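Local coordinates for NANS (YJHS), A 9-O-acetyl N-acetylneuraminic acid esterase (Escherichia coli O157:H7 EDL933, PDB 3PT5), which probably hydrolyses the 9-O-acetyl group of 9-O-acetyl-N-acetylneuraminate, allowing E. coli to grow on this sialic acid, at residues D230-C235 and L331-E336; H206-V211 and Y254-N259. All coordinates share one frame; numbering follows the deposited sequence.

Interaction 1. Residues D230-C235 and L331-E336; sequences DAPWFC and LQFWRE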
ATOM      1  N   ASP A 230     -15.369  10.256   9.863  1.00 19.45           N
ATOM      2  CA  ASP A 230     -14.336   9.361  10.372  1.00 18.96           C
ATOM      3  C   ASP A 230     -14.124   8.243   9.347  1.00 17.67           C
ATOM      4  O   ASP A 230     -14.455   7.074   9.604  1.00 18.43           O
ATOM      5  CB  ASP A 230     -14.761   8.739  11.705  1.00 19.76           C
ATOM      6  CG  ASP A 230     -14.699   9.717  12.869  1.00 22.00           C
ATOM      7  OD1 ASP A 230     -14.039  10.784  12.758  1.00 24.49           O
ATOM      8  OD2 ASP A 230     -15.310   9.392  13.911  1.00 26.24           O
ATOM      9  N   ALA A 231     -13.528   8.599   8.209  1.00 16.76           N
ATOM     10  CA  ALA A 231     -13.323   7.642   7.125  1.00 14.97           C
ATOM     11  C   ALA A 231     -12.551   6.444   7.687  1.00 13.69           C
ATOM     12  O   ALA A 231     -11.620   6.633   8.469  1.00 13.30           O
ATOM     13  CB  ALA A 231     -12.581   8.290   5.973  1.00 15.44           C
ATOM     14  N   PRO A 232     -12.952   5.208   7.319  1.00 12.84           N
ATOM     15  CA  PRO A 232     -12.282   4.027   7.830  1.00 11.49           C
ATOM     16  C   PRO A 232     -10.797   3.908   7.451  1.00 10.90           C
ATOM     17  O   PRO A 232     -10.386   4.206   6.317  1.00 10.46           O
ATOM     18  CB  PRO A 232     -13.057   2.864   7.197  1.00 11.69           C
ATOM     19  CG  PRO A 232     -13.661   3.416   5.973  1.00 11.36           C
ATOM     20  CD  PRO A 232     -13.944   4.871   6.281  1.00 11.58           C
ATOM     21  N   TRP A 233     -10.037   3.459   8.426  1.00 10.43           N
ATOM     22  CA  TRP A 233      -8.667   2.995   8.249  1.00  9.86           C
ATOM     23  C   TRP A 233      -8.702   1.481   8.381  1.00  9.99           C
ATOM     24  O   TRP A 233      -8.990   0.948   9.441  1.00 10.84           O
ATOM     25  CB  TRP A 233      -7.719   3.593   9.288  1.00 11.68           C
ATOM     26  CG  TRP A 233      -7.389   5.006   8.974  1.00  9.95           C
ATOM     27  CD1 TRP A 233      -8.283   6.006   8.765  1.00 10.50           C
ATOM     28  CD2 TRP A 233      -6.080   5.593   8.850  1.00 12.87           C
ATOM     29  NE1 TRP A 233      -7.627   7.191   8.509  1.00 11.33           N
ATOM     30  CE2 TRP A 233      -6.269   6.965   8.555  1.00 13.09           C
ATOM     31  CE3 TRP A 233      -4.774   5.091   8.948  1.00 12.64           C
ATOM     32  CZ2 TRP A 233      -5.189   7.849   8.345  1.00 12.75           C
ATOM     33  CZ3 TRP A 233      -3.695   5.973   8.755  1.00 15.30           C
ATOM     34  CH2 TRP A 233      -3.914   7.333   8.462  1.00 13.37           C
ATOM     35  N   PHE A 234      -8.386   0.809   7.286  1.00  8.29           N
ATOM     36  CA  PHE A 234      -8.255  -0.636   7.247  1.00  8.83           C
ATOM     37  C   PHE A 234      -6.803  -0.972   7.500  1.00  9.00           C
ATOM     38  O   PHE A 234      -5.925  -0.718   6.667  1.00  9.47           O
ATOM     39  CB  PHE A 234      -8.722  -1.167   5.903  1.00  9.04           C
ATOM     40  CG  PHE A 234     -10.132  -0.809   5.601  1.00 11.64           C
ATOM     41  CD1 PHE A 234     -11.188  -1.563   6.134  1.00 10.34           C
ATOM     42  CD2 PHE A 234     -10.410   0.316   4.839  1.00  9.80           C
ATOM     43  CE1 PHE A 234     -12.525  -1.214   5.849  1.00 10.40           C
ATOM     44  CE2 PHE A 234     -11.730   0.677   4.556  1.00 10.92           C
ATOM     45  CZ  PHE A 234     -12.788  -0.080   5.079  1.00 10.91           C
ATOM     46  N   CYS A 235      -6.550  -1.442   8.708  1.00  9.72           N
ATOM     47  CA  CYS A 235      -5.166  -1.590   9.162  1.00  9.62           C
ATOM     48  C   CYS A 235      -4.782  -3.059   9.050  1.00  9.88           C
ATOM     49  O   CYS A 235      -5.374  -3.928   9.702  1.00 10.07           O
ATOM     50  CB  CYS A 235      -5.038  -1.093  10.601  1.00 10.90           C
ATOM     51  SG  CYS A 235      -5.453   0.622  10.767  1.00 12.04           S
ATOM     52  N   LEU A 331     -15.789  -3.836   1.527  1.00 11.33           N
ATOM     53  CA  LEU A 331     -17.179  -4.092   1.118  1.00 12.13           C
ATOM     54  C   LEU A 331     -18.092  -4.194   2.323  1.00 12.42           C
ATOM     55  O   LEU A 331     -19.173  -3.597   2.345  1.00 13.73           O
ATOM     56  CB  LEU A 331     -17.290  -5.356   0.258  1.00 13.32           C
ATOM     57  CG  LEU A 331     -16.594  -5.355  -1.112  1.00 14.75           C
ATOM     58  CD1 LEU A 331     -16.659  -6.765  -1.707  1.00 15.79           C
ATOM     59  CD2 LEU A 331     -17.203  -4.334  -2.082  1.00 17.33           C
ATOM     60  N   GLN A 332     -17.651  -4.931   3.337  1.00 12.96           N
ATOM     61  CA  GLN A 332     -18.413  -5.063   4.570  1.00 13.19           C
ATOM     62  C   GLN A 332     -18.652  -3.711   5.230  1.00 13.39           C
ATOM     63  O   GLN A 332     -19.778  -3.403   5.626  1.00 15.05           O
ATOM     64  CB  GLN A 332     -17.731  -6.003   5.539  1.00 13.95           C
ATOM     65  CG  GLN A 332     -18.590  -6.251   6.764  1.00 17.14           C
ATOM     66  CD  GLN A 332     -18.005  -7.268   7.693  1.00 23.24           C
ATOM     67  OE1 GLN A 332     -18.290  -7.262   8.889  1.00 26.40           O
ATOM     68  NE2 GLN A 332     -17.197  -8.171   7.156  1.00 25.76           N
ATOM     69  N   PHE A 333     -17.608  -2.892   5.353  1.00 12.71           N
ATOM     70  CA  PHE A 333     -17.760  -1.612   6.021  1.00 12.42           C
ATOM     71  C   PHE A 333     -18.824  -0.774   5.325  1.00 12.65           C
ATOM     72  O   PHE A 333     -19.736  -0.230   5.956  1.00 12.17           O
ATOM     73  CB  PHE A 333     -16.456  -0.827   6.048  1.00 12.41           C
ATOM     74  CG  PHE A 333     -16.595   0.496   6.704  1.00 11.44           C
ATOM     75  CD1 PHE A 333     -16.456   0.604   8.096  1.00 12.38           C
ATOM     76  CD2 PHE A 333     -16.903   1.632   5.968  1.00 11.01           C
ATOM     77  CE1 PHE A 333     -16.624   1.825   8.720  1.00 14.63           C
ATOM     78  CE2 PHE A 333     -17.083   2.863   6.601  1.00 13.39           C
ATOM     79  CZ  PHE A 333     -16.936   2.950   7.978  1.00 12.94           C
ATOM     80  N   TRP A 334     -18.705  -0.686   4.010  1.00 12.18           N
ATOM     81  CA  TRP A 334     -19.582   0.179   3.236  1.00 13.32           C
ATOM     82  C   TRP A 334     -21.011  -0.335   3.122  1.00 14.88           C
ATOM     83  O   TRP A 334     -21.932   0.465   2.956  1.00 15.82           O
ATOM     84  CB  TRP A 334     -18.918   0.555   1.912  1.00 12.83           C
ATOM     85  CG  TRP A 334     -17.812   1.543   2.199  1.00 12.96           C
ATOM     86  CD1 TRP A 334     -16.471   1.335   2.081  1.00 11.87           C
ATOM     87  CD2 TRP A 334     -17.973   2.875   2.729  1.00 13.11           C
ATOM     88  NE1 TRP A 334     -15.772   2.479   2.485  1.00 13.38           N
ATOM     89  CE2 TRP A 334     -16.675   3.424   2.903  1.00 11.51           C
ATOM     90  CE3 TRP A 334     -19.094   3.653   3.090  1.00 14.94           C
ATOM     91  CZ2 TRP A 334     -16.468   4.733   3.390  1.00 15.73           C
ATOM     92  CZ3 TRP A 334     -18.894   4.935   3.583  1.00 14.42           C
ATOM     93  CH2 TRP A 334     -17.578   5.478   3.709  1.00 14.57           C
ATOM     94  N   ARG A 335     -21.191  -1.650   3.271  1.00 15.19           N
ATOM     95  CA  ARG A 335     -22.524  -2.289   3.243  1.00 15.94           C
ATOM     96  C   ARG A 335     -23.257  -2.279   4.586  1.00 17.62           C
ATOM     97  O   ARG A 335     -24.482  -2.471   4.628  1.00 16.66           O
ATOM     98  CB  ARG A 335     -22.420  -3.729   2.754  1.00 15.74           C
ATOM     99  CG  ARG A 335     -22.290  -3.891   1.246  1.00 15.57           C
ATOM    100  CD  ARG A 335     -21.914  -5.310   0.932  1.00 17.09           C
ATOM    101  NE  ARG A 335     -21.997  -5.616  -0.495  1.00 14.73           N
ATOM    102  CZ  ARG A 335     -21.358  -6.616  -1.081  1.00 13.18           C
ATOM    103  NH1 ARG A 335     -20.545  -7.412  -0.384  1.00 13.51           N
ATOM    104  NH2 ARG A 335     -21.496  -6.808  -2.383  1.00 14.54           N
ATOM    105  N   GLU A 336     -22.521  -2.135   5.685  1.00 18.44           N
ATOM    106  CA  GLU A 336     -23.131  -2.258   7.009  1.00 21.02           C
ATOM    107  C   GLU A 336     -23.644  -0.908   7.514  1.00 22.32           C
ATOM    108  O   GLU A 336     -24.095  -0.801   8.652  1.00 22.91           O
ATOM    109  CB  GLU A 336     -22.151  -2.895   8.016  1.00 20.95           C
ATOM    110  CG  GLU A 336     -21.049  -1.968   8.458  1.00 21.68           C
ATOM    111  CD  GLU A 336     -19.914  -2.685   9.171  1.00 24.87           C
ATOM    112  OE1 GLU A 336     -20.041  -3.921   9.405  1.00 24.40           O
ATOM    113  OE2 GLU A 336     -18.901  -2.004   9.498  1.00 23.24           O
TER
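With CG anti to the backbone N (chi1 179°), Phe333 reaches out from the last turn of its helix and sets its ring against Pro232. Trp334, the next residue, turns its indole the other way about its first torsion (chi1 -73°, CG anti to the carbonyl carbon), which swings the six-membered half of the ring system back to the same proline. Pro232 is thus met by two aromatic side chains. Its CG sits over one face of the Phe333 ring, 3.8 Å from the centroid, a CH-pi contact 22° off the normal. Phe333 CE2 is 3.5 Å from Pro232 CG. On the indole side, Pro232 CD comes within 3.8 Å of Trp334 CZ2. The two aromatic rings meet each other, Phe333 CD2 standing over the centre of a Trp334 face. Phe234 joins from farther along the strand, presenting the edge of its ring to the stem of Phe333, with CZ 3.9 Å from Phe333 CB. The contact is entirely apolar; the indole NE1 is satisfied by Leu184 O of strand 182-189, which helps to set the rotation of the indole. Strand 233-236 runs between strands 182-189 and 265-268, and Ile266 of the latter extends the apolar patch beside Pro232, Phe234 and Phe333. The C-terminal end of helix 315-335 therefore packs on one face of the central sheet, while Trp233 turns to helix 203-218 on the other.

Interaction 2. Residues H206-V211 and Y254-N259; sequences HFNHMV and YGNYQN
Asn208 and Asn256 face each other with their CA atoms 9.0 Å apart, the first on a regular helical turn closed by Val211 N bonding to Phe207 O, the second where helical phi/psi persist through 254-257. There Tyr254 O takes bonds from Tyr257 N and Gln258 NE2. Between the segments, Asn256 ND2 donates to Asn208 OD1 over 3.2 Å in a nearly straight bond (165° at the hydrogen), tilted from the acceptor's carbonyl plane. A water closes the amide pair into a ring, accepting from Asn208 ND2 at 2.9 Å and donating to Asn256 OD1 at 2.8 Å. Asn208 OD1 also accepts from its stronger partner, Asn260 ND2, and two donors grip this one oxygen. Beside the amide pair, Phe207 has CG anti to the backbone N (chi1 174°), which carries its ring toward Tyr257. The edge of Tyr257 meets its face in a T-shaped pair, planes at 82°, with Tyr257 CE1 over the ring centre, 3.6 Å from Phe207 CZ. Val211 CG2 covers the opposite face. Tyr257 OH is held by Trp188 and Gln190, and both rings pack on Cys235, so helix 203-218 and the loop leading to strand 265-268 share one face of the sheet.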
ATOM      1  N   HIS A 206       1.114   7.855  18.886  1.00 15.54           N
ATOM      2  CA  HIS A 206       1.557   8.537  17.662  1.00 15.88           C
ATOM      3  C   HIS A 206       0.619   8.257  16.509  1.00 15.44           C
ATOM      4  O   HIS A 206       0.228   9.176  15.779  1.00 15.74           O
ATOM      5  CB  HIS A 206       2.985   8.145  17.247  1.00 16.82           C
ATOM      6  CG  HIS A 206       4.055   8.756  18.096  1.00 19.21           C
ATOM      7  ND1 HIS A 206       5.196   8.074  18.463  1.00 24.28           N
ATOM      8  CD2 HIS A 206       4.150   9.980  18.665  1.00 23.13           C
ATOM      9  CE1 HIS A 206       5.951   8.853  19.217  1.00 20.02           C
ATOM     10  NE2 HIS A 206       5.338  10.015  19.358  1.00 24.51           N
ATOM     11  N   PHE A 207       0.271   6.980  16.341  1.00 13.25           N
ATOM     12  CA  PHE A 207      -0.678   6.565  15.308  1.00 13.54           C
ATOM     13  C   PHE A 207      -2.050   7.221  15.512  1.00 14.08           C
ATOM     14  O   PHE A 207      -2.601   7.813  14.574  1.00 14.60           O
ATOM     15  CB  PHE A 207      -0.816   5.038  15.292  1.00 13.64           C
ATOM     16  CG  PHE A 207      -1.889   4.542  14.357  1.00 11.00           C
ATOM     17  CD1 PHE A 207      -1.674   4.523  12.973  1.00 11.79           C
ATOM     18  CD2 PHE A 207      -3.127   4.142  14.845  1.00  9.09           C
ATOM     19  CE1 PHE A 207      -2.672   4.079  12.116  1.00 11.22           C
ATOM     20  CE2 PHE A 207      -4.164   3.702  13.964  1.00 12.20           C
ATOM     21  CZ  PHE A 207      -3.923   3.665  12.619  1.00 10.63           C
ATOM     22  N   ASN A 208      -2.580   7.136  16.733  1.00 13.87           N
ATOM     23  CA  ASN A 208      -3.898   7.716  17.006  1.00 14.21           C
ATOM     24  C   ASN A 208      -3.910   9.196  16.722  1.00 14.91           C
ATOM     25  O   ASN A 208      -4.852   9.696  16.135  1.00 15.53           O
ATOM     26  CB  ASN A 208      -4.337   7.471  18.438  1.00 13.83           C
ATOM     27  CG  ASN A 208      -4.778   6.044  18.681  1.00 16.14           C
ATOM     28  OD1 ASN A 208      -4.442   5.120  17.928  1.00 16.34           O
ATOM     29  ND2 ASN A 208      -5.564   5.856  19.727  1.00 19.28           N
ATOM     30  N   HIS A 209      -2.849   9.903  17.113  1.00 14.24           N
ATOM     31  CA  HIS A 209      -2.792  11.335  16.873  1.00 15.88           C
ATOM     32  C   HIS A 209      -2.774  11.676  15.388  1.00 15.18           C
ATOM     33  O   HIS A 209      -3.382  12.657  14.937  1.00 15.67           O
ATOM     34  CB  HIS A 209      -1.591  11.941  17.606  1.00 15.69           C
ATOM     35  CG  HIS A 209      -1.765  11.978  19.095  1.00 21.04           C
ATOM     36  ND1 HIS A 209      -0.701  11.958  19.973  1.00 26.15           N
ATOM     37  CD2 HIS A 209      -2.882  12.048  19.860  1.00 24.85           C
ATOM     38  CE1 HIS A 209      -1.155  12.001  21.216  1.00 27.12           C
ATOM     39  NE2 HIS A 209      -2.473  12.063  21.175  1.00 26.04           N
ATOM     40  N   MET A 210      -2.094  10.844  14.605  1.00 14.81           N
ATOM     41  CA  MET A 210      -2.039  11.056  13.161  1.00 14.82           C
ATOM     42  C   MET A 210      -3.376  10.794  12.479  1.00 14.71           C
ATOM     43  O   MET A 210      -3.776  11.498  11.547  1.00 15.26           O
ATOM     44  CB  MET A 210      -0.941  10.202  12.538  1.00 14.79           C
ATOM     45  CG  MET A 210      -0.537  10.732  11.211  1.00 14.45           C
ATOM     46  SD  MET A 210       0.700   9.762  10.317  1.00 17.24           S
ATOM     47  CE  MET A 210      -0.274   8.346   9.817  1.00 12.36           C
ATOM     48  N   VAL A 211      -4.061   9.752  12.923  1.00 14.78           N
ATOM     49  CA  VAL A 211      -5.401   9.480  12.404  1.00 14.15           C
ATOM     50  C   VAL A 211      -6.354  10.635  12.749  1.00 14.30           C
ATOM     51  O   VAL A 211      -7.098  11.076  11.899  1.00 14.26           O
ATOM     52  CB  VAL A 211      -5.964   8.174  12.939  1.00 13.69           C
ATOM     53  CG1 VAL A 211      -7.375   7.998  12.468  1.00 13.13           C
ATOM     54  CG2 VAL A 211      -5.112   6.993  12.486  1.00 14.29           C
ATOM     55  N   TYR A 254       0.185  -3.716  17.135  1.00 11.93           N
ATOM     56  CA  TYR A 254      -0.869  -4.261  16.287  1.00 11.82           C
ATOM     57  C   TYR A 254      -2.133  -4.516  17.095  1.00 12.08           C
ATOM     58  O   TYR A 254      -3.242  -4.481  16.547  1.00 13.50           O
ATOM     59  CB  TYR A 254      -0.381  -5.495  15.506  1.00 11.73           C
ATOM     60  CG  TYR A 254       0.531  -5.098  14.357  1.00 11.32           C
ATOM     61  CD1 TYR A 254       0.041  -5.010  13.055  1.00 12.51           C
ATOM     62  CD2 TYR A 254       1.866  -4.780  14.568  1.00 11.98           C
ATOM     63  CE1 TYR A 254       0.851  -4.614  11.998  1.00 11.36           C
ATOM     64  CE2 TYR A 254       2.698  -4.363  13.514  1.00 12.00           C
ATOM     65  CZ  TYR A 254       2.189  -4.303  12.224  1.00 11.48           C
ATOM     66  OH  TYR A 254       2.993  -3.913  11.158  1.00 11.36           O
ATOM     67  N   GLY A 255      -1.990  -4.692  18.403  1.00 12.88           N
ATOM     68  CA  GLY A 255      -3.174  -4.797  19.254  1.00 12.79           C
ATOM     69  C   GLY A 255      -3.962  -3.496  19.233  1.00 12.84           C
ATOM     70  O   GLY A 255      -5.203  -3.505  19.252  1.00 14.33           O
ATOM     71  N   ASN A 256      -3.254  -2.379  19.116  1.00 12.39           N
ATOM     72  CA  ASN A 256      -3.898  -1.088  19.064  1.00 13.39           C
ATOM     73  C   ASN A 256      -4.742  -0.883  17.796  1.00 13.34           C
ATOM     74  O   ASN A 256      -5.609  -0.015  17.740  1.00 14.58           O
ATOM     75  CB  ASN A 256      -2.877   0.027  19.221  1.00 13.80           C
ATOM     76  CG  ASN A 256      -3.529   1.383  19.316  1.00 12.08           C
ATOM     77  OD1 ASN A 256      -4.360   1.634  20.214  1.00 16.46           O
ATOM     78  ND2 ASN A 256      -3.146   2.285  18.413  1.00 13.42           N
ATOM     79  N   TYR A 257      -4.469  -1.669  16.766  1.00 13.39           N
ATOM     80  CA  TYR A 257      -5.288  -1.631  15.546  1.00 14.27           C
ATOM     81  C   TYR A 257      -6.598  -2.398  15.729  1.00 15.99           C
ATOM     82  O   TYR A 257      -7.525  -2.223  14.945  1.00 15.35           O
ATOM     83  CB  TYR A 257      -4.529  -2.241  14.377  1.00 13.62           C
ATOM     84  CG  TYR A 257      -3.308  -1.449  13.940  1.00 12.62           C
ATOM     85  CD1 TYR A 257      -3.331  -0.052  13.859  1.00 10.65           C
ATOM     86  CD2 TYR A 257      -2.138  -2.103  13.574  1.00 11.62           C
ATOM     87  CE1 TYR A 257      -2.188   0.673  13.456  1.00 12.47           C
ATOM     88  CE2 TYR A 257      -1.008  -1.399  13.160  1.00 10.19           C
ATOM     89  CZ  TYR A 257      -1.027  -0.024  13.092  1.00 10.66           C
ATOM     90  OH  TYR A 257       0.117   0.654  12.689  1.00  9.91           O
ATOM     91  N   GLN A 258      -6.640  -3.248  16.755  1.00 17.38           N
ATOM     92  CA  GLN A 258      -7.774  -4.134  17.043  1.00 18.90           C
ATOM     93  C   GLN A 258      -8.622  -3.623  18.206  1.00 18.91           C
ATOM     94  O   GLN A 258      -9.802  -3.970  18.333  1.00 18.97           O
ATOM     95  CB  GLN A 258      -7.251  -5.526  17.419  1.00 19.62           C
ATOM     96  CG  GLN A 258      -6.464  -6.210  16.337  1.00 22.22           C
ATOM     97  CD  GLN A 258      -5.637  -7.394  16.832  1.00 24.46           C
ATOM     98  OE1 GLN A 258      -6.179  -8.378  17.336  1.00 26.00           O
ATOM     99  NE2 GLN A 258      -4.315  -7.315  16.643  1.00 24.98           N
ATOM    100  N   ASN A 259      -8.008  -2.839  19.084  1.00 18.81           N
ATOM    101  CA  ASN A 259      -8.683  -2.308  20.263  1.00 19.78           C
ATOM    102  C   ASN A 259      -8.549  -0.796  20.351  1.00 19.37           C
ATOM    103  O   ASN A 259      -8.412  -0.233  21.439  1.00 20.97           O
ATOM    104  CB  ASN A 259      -8.113  -2.957  21.532  1.00 20.37           C
ATOM    105  CG  ASN A 259      -8.318  -4.448  21.555  1.00 23.71           C
ATOM    106  OD1 ASN A 259      -9.443  -4.936  21.467  1.00 28.00           O
ATOM    107  ND2 ASN A 259      -7.214  -5.194  21.655  1.00 27.66           N
TER
HETATM  108  O   HOH W   1      -6.419   3.370  20.927  1.00 15.19           O

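In the fold
The two contacts, with centres about 16 Å apart, lie largely on opposite faces of the parallel part of the central sheet. Strand 233-236 joins them: Pro232 and Phe234 serve interaction 1, whereas Trp233 and Cys235 pack against Phe207, and Cys235 also against Tyr257, of interaction 2. Along the chain the segments alternate, in the order 206-211, 230-235, 254-259 and 331-336. Helix 203-218 is the connection of a beta-alpha-beta crossover from strand 182-189 to strand 233-236, while helix 315-335 returns at the end of the chain to the other face. The arrangement fits the alpha/beta/alpha layering of an SGNH hydrolase, these contacts lying near the 265-268 edge of its sheet.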